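PDB 5IZT: outer surface protein from Borrelia burgdorferi, which is of unproven function but belongs to a family of Borrelia surface proteins whose relative CRASP-1 binds complement regulators. Local coordinates for residues A254-D259 and K344-Q349; S268-L273 and R284-S289; K306-F311 and K330-K335. All blocks are in the same frame, centred on the assembly; numbering follows the deposited sequence. Where two conformers were deposited one is given.

Contact 1: A254-D259 and K344-Q349; sequences ALMDFD and KEWSRQ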
loop_
_atom_site.group_PDB
_atom_site.type_symbol
_atom_site.label_atom_id
_atom_site.label_comp_id
_atom_site.label_asym_id
_atom_site.label_seq_id
_atom_site.Cartn_x
_atom_site.Cartn_y
_atom_site.Cartn_z
ATOM N N ALA A 254 6.782 -3.349 1.619
ATOM C CA ALA A 254 6.737 -2.869 0.242
ATOM C C ALA A 254 6.058 -1.508 0.143
ATOM O O ALA A 254 6.460 -0.667 -0.671
ATOM C CB ALA A 254 6.014 -3.882 -0.640
ATOM N N LEU A 255 5.017 -1.287 0.949
ATOM C CA LEU A 255 4.349 0.009 0.988
ATOM C C LEU A 255 5.314 1.119 1.393
ATOM O O LEU A 255 5.222 2.253 0.893
ATOM C CB LEU A 255 3.174 -0.059 1.969
ATOM C CG LEU A 255 2.455 1.247 2.282
ATOM C CD1 LEU A 255 1.802 1.839 1.022
ATOM C CD2 LEU A 255 1.426 0.977 3.390
ATOM N N MET A 256 6.239 0.805 2.304
ATOM C CA MET A 256 7.283 1.710 2.770
ATOM C C MET A 256 8.544 1.641 1.918
ATOM O O MET A 256 9.608 2.106 2.355
ATOM C CB MET A 256 7.618 1.392 4.234
ATOM C CG MET A 256 6.380 1.352 5.080
ATOM S SD MET A 256 5.801 3.043 5.281
ATOM C CE MET A 256 6.864 3.529 6.635
ATOM N N ASP A 257 8.453 1.060 0.714
ATOM C CA ASP A 257 9.559 1.001 -0.251
ATOM C C ASP A 257 10.802 0.308 0.309
ATOM O O ASP A 257 11.938 0.634 -0.062
ATOM C CB ASP A 257 9.889 2.396 -0.777
ATOM C CG ASP A 257 8.739 2.986 -1.592
ATOM O OD1 ASP A 257 8.183 2.273 -2.454
ATOM O OD2 ASP A 257 8.384 4.154 -1.371
ATOM N N PHE A 258 10.581 -0.671 1.183
ATOM C CA PHE A 258 11.657 -1.456 1.795
ATOM C C PHE A 258 12.739 -0.556 2.393
ATOM O O PHE A 258 13.927 -0.879 2.367
ATOM C CB PHE A 258 12.235 -2.450 0.787
ATOM C CG PHE A 258 11.209 -3.429 0.265
ATOM C CD1 PHE A 258 10.754 -4.471 1.060
ATOM C CD2 PHE A 258 10.674 -3.270 -0.995
ATOM C CE1 PHE A 258 9.786 -5.355 0.586
ATOM C CE2 PHE A 258 9.714 -4.148 -1.479
ATOM C CZ PHE A 258 9.260 -5.178 -0.696
ATOM N N ASP A 259 12.314 0.577 2.963
ATOM C CA ASP A 259 13.210 1.545 3.614
ATOM C C ASP A 259 13.333 1.162 5.090
ATOM O O ASP A 259 12.433 1.431 5.889
ATOM C CB ASP A 259 12.661 2.958 3.429
ATOM C CG ASP A 259 13.579 4.061 3.981
ATOM O OD1 ASP A 259 14.226 3.898 5.025
ATOM O OD2 ASP A 259 13.608 5.152 3.383
ATOM N N LYS A 344 0.974 6.878 -2.927
ATOM C CA LYS A 344 1.945 7.880 -2.488
ATOM C C LYS A 344 1.376 8.756 -1.374
ATOM O O LYS A 344 2.107 9.167 -0.464
ATOM C CB LYS A 344 2.388 8.746 -3.671
ATOM N N GLU A 345 0.077 9.072 -1.438
ATOM C CA GLU A 345 -0.529 9.886 -0.383
ATOM C C GLU A 345 -0.477 9.193 0.977
ATOM O O GLU A 345 -0.220 9.848 2.000
ATOM C CB GLU A 345 -1.965 10.258 -0.751
ATOM C CG GLU A 345 -2.658 11.173 0.251
ATOM C CD GLU A 345 -1.933 12.492 0.475
ATOM O OE1 GLU A 345 -1.123 12.891 -0.389
ATOM O OE2 GLU A 345 -2.191 13.138 1.518
ATOM N N TRP A 346 -0.740 7.879 1.024
ATOM C CA TRP A 346 -0.598 7.149 2.283
ATOM C C TRP A 346 0.822 7.270 2.812
ATOM O O TRP A 346 1.041 7.547 3.998
ATOM C CB TRP A 346 -0.971 5.667 2.106
ATOM C CG TRP A 346 -1.124 4.941 3.407
ATOM C CD1 TRP A 346 -2.293 4.653 4.048
ATOM C CD2 TRP A 346 -0.071 4.443 4.253
ATOM N NE1 TRP A 346 -2.036 3.995 5.233
ATOM C CE2 TRP A 346 -0.682 3.859 5.378
ATOM C CE3 TRP A 346 1.328 4.413 4.150
ATOM C CZ2 TRP A 346 0.054 3.271 6.410
ATOM C CZ3 TRP A 346 2.060 3.825 5.177
ATOM C CH2 TRP A 346 1.423 3.264 6.281
ATOM N N SER A 347 1.804 7.048 1.932
ATOM C CA SER A 347 3.208 7.140 2.311
ATOM C C SER A 347 3.557 8.545 2.790
ATOM O O SER A 347 4.339 8.706 3.735
ATOM C CB SER A 347 4.080 6.735 1.113
ATOM O OG SER A 347 5.388 6.370 1.522
ATOM N N ARG A 348 2.969 9.572 2.162
ATOM C CA ARG A 348 3.206 10.946 2.593
ATOM C C ARG A 348 2.691 11.180 4.010
ATOM O O ARG A 348 3.334 11.873 4.809
ATOM C CB ARG A 348 2.546 11.920 1.613
ATOM C CG ARG A 348 2.721 13.385 1.979
ATOM C CD ARG A 348 2.147 14.316 0.906
ATOM N NE ARG A 348 0.721 14.574 1.103
ATOM C CZ ARG A 348 0.235 15.639 1.733
ATOM N NH1 ARG A 348 1.062 16.553 2.229
ATOM N NH2 ARG A 348 -1.075 15.792 1.864
ATOM N N GLN A 349 1.526 10.616 4.337
ATOM C CA GLN A 349 1.029 10.711 5.708
ATOM C C GLN A 349 1.941 9.975 6.683
ATOM O O GLN A 349 2.215 10.475 7.779
ATOM C CB GLN A 349 -0.396 10.159 5.790
ATOM C CG GLN A 349 -1.389 10.886 4.859
ATOM C CD GLN A 349 -1.648 12.319 5.297
ATOM O OE1 GLN A 349 -1.730 12.603 6.490
ATOM N NE2 GLN A 349 -1.794 13.223 4.334
#
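The indole of Trp346 takes Leu255 on one face and the sulfur of Met256 at its edge. Leu255 CD2 sits over the six-membered ring, 3.5 Å from its centroid and 16° off the normal, a CH-pi contact displaced toward the rim; its nearest ring atom is Trp346 CZ3, 3.4 Å away. Met256 SD comes to the same carbon from within the ring plane, 3.8 Å from Trp346 CZ3, a Met-aromatic contact made edge-on. Both chains run about perpendicular to the tryptophan. Trp346 CG stands opposite its backbone nitrogen (chi1 -168°), which carries the ring across to the neighbouring helix, and a hydrogen bond from NE1 to Ser289 OG helps fix its rotation. Phe252 of the same helix as Leu255 touches the indole as well, as do Thr293 of helix 280-316 and Met381 of helix 366-395. Ser347 lies beside the end of helix 243-255, its OG 4.2 Å from Leu255 O. On the far flank of helix 322-359, Arg348 grips Glu345 side-on, its NE 2.9 Å from Glu345 OE1 and its NH2 2.9 Å from Glu345 OE2, while Gln349 NE2 reaches that second oxygen at 2.8 Å. Helix 243-255 stops here, closed by the bonds from Asp257 N to Ala254 O and Phe258 N to Tyr253 O, with Asp257 at positive phi. Arg343 braces the turn, bonding Ala254 O and forming a salt bridge with Asp257. The arrangement is a Schellman motif docked by a CH-pi contact onto the long helix of an all-helical fold, consistent with the CRASP-1 family.

Contact 2: S268-L273 and R284-S289; sequences SIMETL and RELMIS. Unlike the reference sequence in segment 268-273: Thr272 (reference Ala).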
loop_
_atom_site.group_PDB
_atom_site.type_symbol
_atom_site.label_atom_id
_atom_site.label_comp_id
_atom_site.label_asym_id
_atom_site.label_seq_id
_atom_site.Cartn_x
_atom_site.Cartn_y
_atom_site.Cartn_z
ATOM N N SER A 268 8.523 1.746 15.842
ATOM C CA SER A 268 8.765 2.298 17.175
ATOM C C SER A 268 7.592 3.139 17.651
ATOM O O SER A 268 7.289 3.162 18.847
ATOM C CB SER A 268 10.043 3.132 17.195
ATOM O OG SER A 268 11.184 2.314 17.017
ATOM N N ILE A 269 6.924 3.838 16.732
ATOM C CA ILE A 269 5.743 4.604 17.118
ATOM C C ILE A 269 4.596 3.667 17.475
ATOM O O ILE A 269 3.892 3.890 18.469
ATOM C CB ILE A 269 5.357 5.584 15.996
ATOM C CG1 ILE A 269 6.473 6.615 15.794
ATOM C CG2 ILE A 269 4.031 6.267 16.310
ATOM C CD1 ILE A 269 6.422 7.313 14.417
ATOM N N MET A 270 4.409 2.585 16.703
ATOM C CA MET A 270 3.394 1.595 17.066
ATOM C C MET A 270 3.679 1.009 18.437
ATOM O O MET A 270 2.763 0.837 19.255
ATOM C CB MET A 270 3.314 0.473 16.031
ATOM C CG MET A 270 2.921 0.905 14.612
ATOM S SD MET A 270 1.400 1.878 14.520
ATOM C CE MET A 270 2.054 3.547 14.434
ATOM N N GLU A 271 4.945 0.701 18.711
ATOM C CA GLU A 271 5.311 0.154 20.010
ATOM C C GLU A 271 4.935 1.116 21.125
ATOM O O GLU A 271 4.347 0.707 22.127
ATOM C CB GLU A 271 6.816 -0.139 20.069
ATOM C CG GLU A 271 7.238 -0.678 21.452
ATOM C CD GLU A 271 8.712 -1.042 21.496
ATOM O OE1 GLU A 271 9.551 -0.146 21.271
ATOM O OE2 GLU A 271 9.025 -2.227 21.704
ATOM N N THR A 272 5.225 2.410 20.944
ATOM C CA THR A 272 4.826 3.412 21.929
ATOM C C THR A 272 3.315 3.426 22.122
ATOM O O THR A 272 2.821 3.435 23.260
ATOM C CB THR A 272 5.325 4.797 21.507
ATOM O OG1 THR A 272 6.761 4.821 21.549
ATOM C CG2 THR A 272 4.773 5.875 22.446
ATOM N N LEU A 273 2.561 3.455 21.018
ATOM C CA LEU A 273 1.099 3.432 21.116
ATOM C C LEU A 273 0.600 2.194 21.846
ATOM O O LEU A 273 -0.406 2.246 22.562
ATOM C CB LEU A 273 0.475 3.482 19.720
ATOM C CG LEU A 273 0.609 4.785 18.934
ATOM C CD1 LEU A 273 0.031 4.567 17.550
ATOM C CD2 LEU A 273 -0.132 5.903 19.667
ATOM N N ARG A 284 -4.633 -0.977 15.017
ATOM C CA ARG A 284 -5.262 -1.847 14.022
ATOM C C ARG A 284 -5.700 -1.054 12.789
ATOM O O ARG A 284 -5.396 -1.439 11.653
ATOM C CB ARG A 284 -6.466 -2.579 14.631
ATOM C CG ARG A 284 -6.108 -3.701 15.608
ATOM C CD ARG A 284 -7.333 -4.486 16.087
ATOM N NE ARG A 284 -6.921 -5.560 16.992
ATOM C CZ ARG A 284 -7.181 -5.586 18.298
ATOM N NH1 ARG A 284 -7.869 -4.601 18.861
ATOM N NH2 ARG A 284 -6.766 -6.609 19.036
ATOM N N GLU A 285 -6.447 0.041 12.995
ATOM C CA GLU A 285 -6.914 0.839 11.859
ATOM C C GLU A 285 -5.744 1.372 11.033
ATOM O O GLU A 285 -5.822 1.406 9.799
ATOM C CB GLU A 285 -7.794 2.004 12.319
ATOM C CG GLU A 285 -9.113 1.629 13.002
ATOM C CD GLU A 285 -10.033 2.849 13.204
ATOM O OE1 GLU A 285 -9.843 3.614 14.172
ATOM O OE2 GLU A 285 -10.933 3.063 12.356
ATOM N N LEU A 286 -4.664 1.827 11.685
ATOM C CA LEU A 286 -3.521 2.348 10.934
ATOM C C LEU A 286 -2.905 1.264 10.067
ATOM O O LEU A 286 -2.659 1.474 8.871
ATOM C CB LEU A 286 -2.447 2.930 11.866
ATOM C CG LEU A 286 -2.853 4.198 12.628
ATOM C CD1 LEU A 286 -1.831 4.472 13.724
ATOM C CD2 LEU A 286 -2.957 5.379 11.669
ATOM N N MET A 287 -2.631 0.096 10.657
ATOM C CA MET A 287 -1.971 -0.959 9.893
ATOM C C MET A 287 -2.895 -1.521 8.817
ATOM O O MET A 287 -2.447 -1.807 7.698
ATOM C CB MET A 287 -1.488 -2.078 10.820
ATOM C CG MET A 287 -0.787 -3.208 10.053
ATOM S SD MET A 287 0.654 -2.659 9.088
ATOM C CE MET A 287 1.797 -2.178 10.395
ATOM N N ILE A 288 -4.183 -1.683 9.130
ATOM C CA ILE A 288 -5.119 -2.170 8.117
ATOM C C ILE A 288 -5.170 -1.201 6.936
ATOM O O ILE A 288 -5.262 -1.623 5.775
ATOM C CB ILE A 288 -6.517 -2.393 8.733
ATOM C CG1 ILE A 288 -6.536 -3.660 9.590
ATOM C CG2 ILE A 288 -7.604 -2.458 7.634
ATOM C CD1 ILE A 288 -7.809 -3.827 10.421
ATOM N N SER A 289 -5.122 0.108 7.205
ATOM C CA SER A 289 -5.181 1.068 6.106
ATOM C C SER A 289 -3.957 0.948 5.215
ATOM O O SER A 289 -4.057 1.132 3.999
ATOM C CB SER A 289 -5.322 2.508 6.617
ATOM O OG SER A 289 -4.084 3.039 7.100
#
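Met270 and Leu286 meet through their ends: Met270 CE lies 4.1 Å from Leu286 CD1, and Leu273 CD1 approaches the same methyl at 4.3 Å. One leucine branch thus serves two residues a helical turn apart. The methionine gets there by curling, with bends at chi2 (-53°) and chi3 (98°) that bring its methyl round to the leucine, which it crosses at a slant. Even here the backbones stay well separated, Met270 CA and Leu286 CA being 9.3 Å apart. Ile283, about one turn before Leu286, touches both Met270 and Leu273, so the apolar patch extends toward the connection. This is the inner side of two consecutive helices, 260-274 and 280-316, joined by a short link in an all-helical fold. Met381 of helix 366-395 packs on Leu286, and Ile269 turns to Leu353 and Ala357 of helix 322-359. The looser side is that of Met287: in one of its two conformers its CE stays 5.3 Å from Met270 CG, and Phe218 and Leu221 touch its side chain instead. Glu271 is exposed. Within helix 280-316, Ser289 OG donates to Leu286 O, 2.8 Å away.

Contact 3: K306-F311 and K330-K335; sequences KKIEIF and KELKSK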
loop_
_atom_site.group_PDB
_atom_site.type_symbol
_atom_site.label_atom_id
_atom_site.label_comp_id
_atom_site.label_asym_id
_atom_site.label_seq_id
_atom_site.Cartn_x
_atom_site.Cartn_y
_atom_site.Cartn_z
ATOM N N LYS A 306 -4.101 -7.269 -17.307
ATOM C CA LYS A 306 -5.056 -8.197 -17.924
ATOM C C LYS A 306 -5.983 -7.481 -18.903
ATOM O O LYS A 306 -6.296 -8.013 -19.980
ATOM C CB LYS A 306 -5.898 -8.888 -16.851
ATOM C CG LYS A 306 -5.156 -9.882 -15.975
ATOM C CD LYS A 306 -6.127 -10.705 -15.122
ATOM C CE LYS A 306 -6.969 -9.831 -14.206
ATOM N NZ LYS A 306 -8.054 -10.598 -13.528
ATOM N N LYS A 307 -6.474 -6.296 -18.525
ATOM C CA LYS A 307 -7.389 -5.553 -19.395
ATOM C C LYS A 307 -6.717 -5.102 -20.682
ATOM O O LYS A 307 -7.352 -5.081 -21.746
ATOM C CB LYS A 307 -7.973 -4.361 -18.639
ATOM C CG LYS A 307 -9.036 -4.806 -17.626
ATOM C CD LYS A 307 -10.168 -5.533 -18.359
ATOM C CE LYS A 307 -11.476 -5.512 -17.586
ATOM N NZ LYS A 307 -11.404 -6.402 -16.403
ATOM N N ILE A 308 -5.449 -4.705 -20.603
ATOM C CA ILE A 308 -4.714 -4.324 -21.807
ATOM C C ILE A 308 -4.719 -5.463 -22.809
ATOM O O ILE A 308 -4.966 -5.255 -23.999
ATOM C CB ILE A 308 -3.277 -3.909 -21.452
ATOM C CG1 ILE A 308 -3.271 -2.610 -20.647
ATOM C CG2 ILE A 308 -2.437 -3.785 -22.716
ATOM C CD1 ILE A 308 -1.894 -2.246 -20.188
ATOM N N GLU A 309 -4.439 -6.687 -22.343
ATOM C CA GLU A 309 -4.392 -7.833 -23.246
ATOM C C GLU A 309 -5.768 -8.154 -23.819
ATOM O O GLU A 309 -5.880 -8.528 -24.992
ATOM C CB GLU A 309 -3.820 -9.050 -22.513
ATOM N N ILE A 310 -6.825 -8.028 -23.007
ATOM C CA ILE A 310 -8.182 -8.306 -23.485
ATOM C C ILE A 310 -8.595 -7.292 -24.546
ATOM O O ILE A 310 -9.079 -7.653 -25.632
ATOM C CB ILE A 310 -9.162 -8.316 -22.298
ATOM C CG1 ILE A 310 -8.915 -9.541 -21.424
ATOM C CG2 ILE A 310 -10.610 -8.337 -22.773
ATOM C CD1 ILE A 310 -9.593 -9.424 -20.069
ATOM N N PHE A 311 -8.406 -6.004 -24.255
ATOM C CA PHE A 311 -8.767 -4.979 -25.233
ATOM C C PHE A 311 -7.938 -5.132 -26.493
ATOM O O PHE A 311 -8.424 -4.882 -27.601
ATOM C CB PHE A 311 -8.554 -3.587 -24.632
ATOM C CG PHE A 311 -9.442 -3.298 -23.454
ATOM C CD1 PHE A 311 -10.710 -3.853 -23.374
ATOM C CD2 PHE A 311 -9.013 -2.460 -22.435
ATOM C CE1 PHE A 311 -11.530 -3.586 -22.297
ATOM C CE2 PHE A 311 -9.829 -2.186 -21.349
ATOM C CZ PHE A 311 -11.091 -2.752 -21.283
ATOM N N LYS A 330 -6.194 5.206 -22.508
ATOM C CA LYS A 330 -6.174 6.456 -21.753
ATOM C C LYS A 330 -6.861 6.291 -20.402
ATOM O O LYS A 330 -6.358 6.769 -19.377
ATOM C CB LYS A 330 -6.850 7.578 -22.560
ATOM C CG LYS A 330 -6.128 8.017 -23.831
ATOM C CD LYS A 330 -6.847 9.231 -24.447
ATOM C CE LYS A 330 -6.322 9.614 -25.830
ATOM N NZ LYS A 330 -4.833 9.701 -25.904
ATOM N N GLU A 331 -8.002 5.597 -20.377
ATOM C CA GLU A 331 -8.714 5.383 -19.116
ATOM C C GLU A 331 -7.908 4.506 -18.165
ATOM O O GLU A 331 -7.842 4.787 -16.958
ATOM C CB GLU A 331 -10.090 4.766 -19.385
ATOM C CG GLU A 331 -11.114 5.802 -19.839
ATOM C CD GLU A 331 -12.367 5.215 -20.483
ATOM O OE1 GLU A 331 -12.615 3.996 -20.341
ATOM O OE2 GLU A 331 -13.105 5.991 -21.136
ATOM N N LEU A 332 -7.278 3.448 -18.685
ATOM C CA LEU A 332 -6.462 2.596 -17.825
ATOM C C LEU A 332 -5.278 3.370 -17.265
ATOM O O LEU A 332 -4.903 3.194 -16.099
ATOM C CB LEU A 332 -5.986 1.367 -18.604
ATOM C CG LEU A 332 -7.069 0.330 -18.957
ATOM C CD1 LEU A 332 -6.544 -0.774 -19.870
ATOM C CD2 LEU A 332 -7.601 -0.280 -17.673
ATOM N N LYS A 333 -4.664 4.223 -18.089
ATOM C CA LYS A 333 -3.551 5.046 -17.613
ATOM C C LYS A 333 -4.011 6.048 -16.556
ATOM O O LYS A 333 -3.288 6.312 -15.583
ATOM C CB LYS A 333 -2.884 5.748 -18.797
ATOM C CG LYS A 333 -1.766 6.712 -18.414
ATOM C CD LYS A 333 -1.036 7.172 -19.663
ATOM C CE LYS A 333 -0.072 8.318 -19.380
ATOM N NZ LYS A 333 0.400 8.928 -20.659
ATOM N N SER A 334 -5.203 6.628 -16.725
ATOM C CA SER A 334 -5.731 7.503 -15.681
ATOM C C SER A 334 -5.909 6.747 -14.368
ATOM O O SER A 334 -5.616 7.281 -13.284
ATOM C CB SER A 334 -7.057 8.112 -16.136
ATOM O OG SER A 334 -7.659 8.838 -15.086
ATOM N N LYS A 335 -6.396 5.503 -14.448
ATOM C CA LYS A 335 -6.579 4.686 -13.246
ATOM C C LYS A 335 -5.239 4.296 -12.636
ATOM O O LYS A 335 -5.104 4.246 -11.407
ATOM C CB LYS A 335 -7.397 3.434 -13.575
ATOM C CG LYS A 335 -8.823 3.697 -14.049
ATOM C CD LYS A 335 -9.626 4.517 -13.057
ATOM C CE LYS A 335 -11.009 4.834 -13.617
ATOM N NZ LYS A 335 -11.592 6.073 -13.029
#
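Segments 306-311 and 330-335 run almost exactly antiparallel, at 179°, with their axes 11.1 Å apart and Ile308 CA nearest to Leu332 CA at 8.2 Å. Across this wide spacing a single side chain does the reaching: Leu332 sends CD1 between three residues of the facing helix. It lies 3.8 Å from Ile308 CG1, 3.9 Å from Phe311 CE2 and 4.1 Å from Lys307 CB. Leu332 meets the phenyl ring at its edge, near the ring plane, bordered by CD2 and CE2 of Phe311. Phe311 CG lies anti to its own carbonyl carbon (chi1 -64°), placing that rim beside the leucine; Lys328 makes a cation-pi contact with the ring. Lys307 gives its first carbon to the contact, then leads its chain off, and its NZ joins salt bridges with Glu303 and the terminal carboxylate of Met396. Helix 179-197 lies against the pair, Leu187 touching both Ile308 and Leu332, and Ile395 of helix 366-395 also meets Leu332. The segments lie in a region predicted to be coiled coil, and form the antiparallel arms of helices 280-316 and 322-359. With no hydrogen bond between the two segments, their direct contact rests on apolar packing around the buried Leu332 and Ile308, with Phe311 and Lys307 at a partly exposed margin where the charged groups find their partners.

Overall arrangement
Contacts 1 and 2 are buried and touch through Trp346 and Ser289, their centres about 14 Å apart; contact 3 is partly buried, its centre about 21 Å from that of the chain. Contact 1 shares helix 322-359 with contact 3, and contact 2 shares helix 280-316 with it, so two long helices connect all three. Contacts 2 and 3 lie on opposite sides of the chain's centre, about 35 Å apart between centres. No hydrogen bond spans any segment pair. The chemistry changes: an aromatic ring with sulfur and methyl in contact 1, aliphatic and thioether ends in contact 2, and in contact 3 a leucine among isoleucine, a phenyl edge and a lysine's first carbon, with salt bridges at the margin.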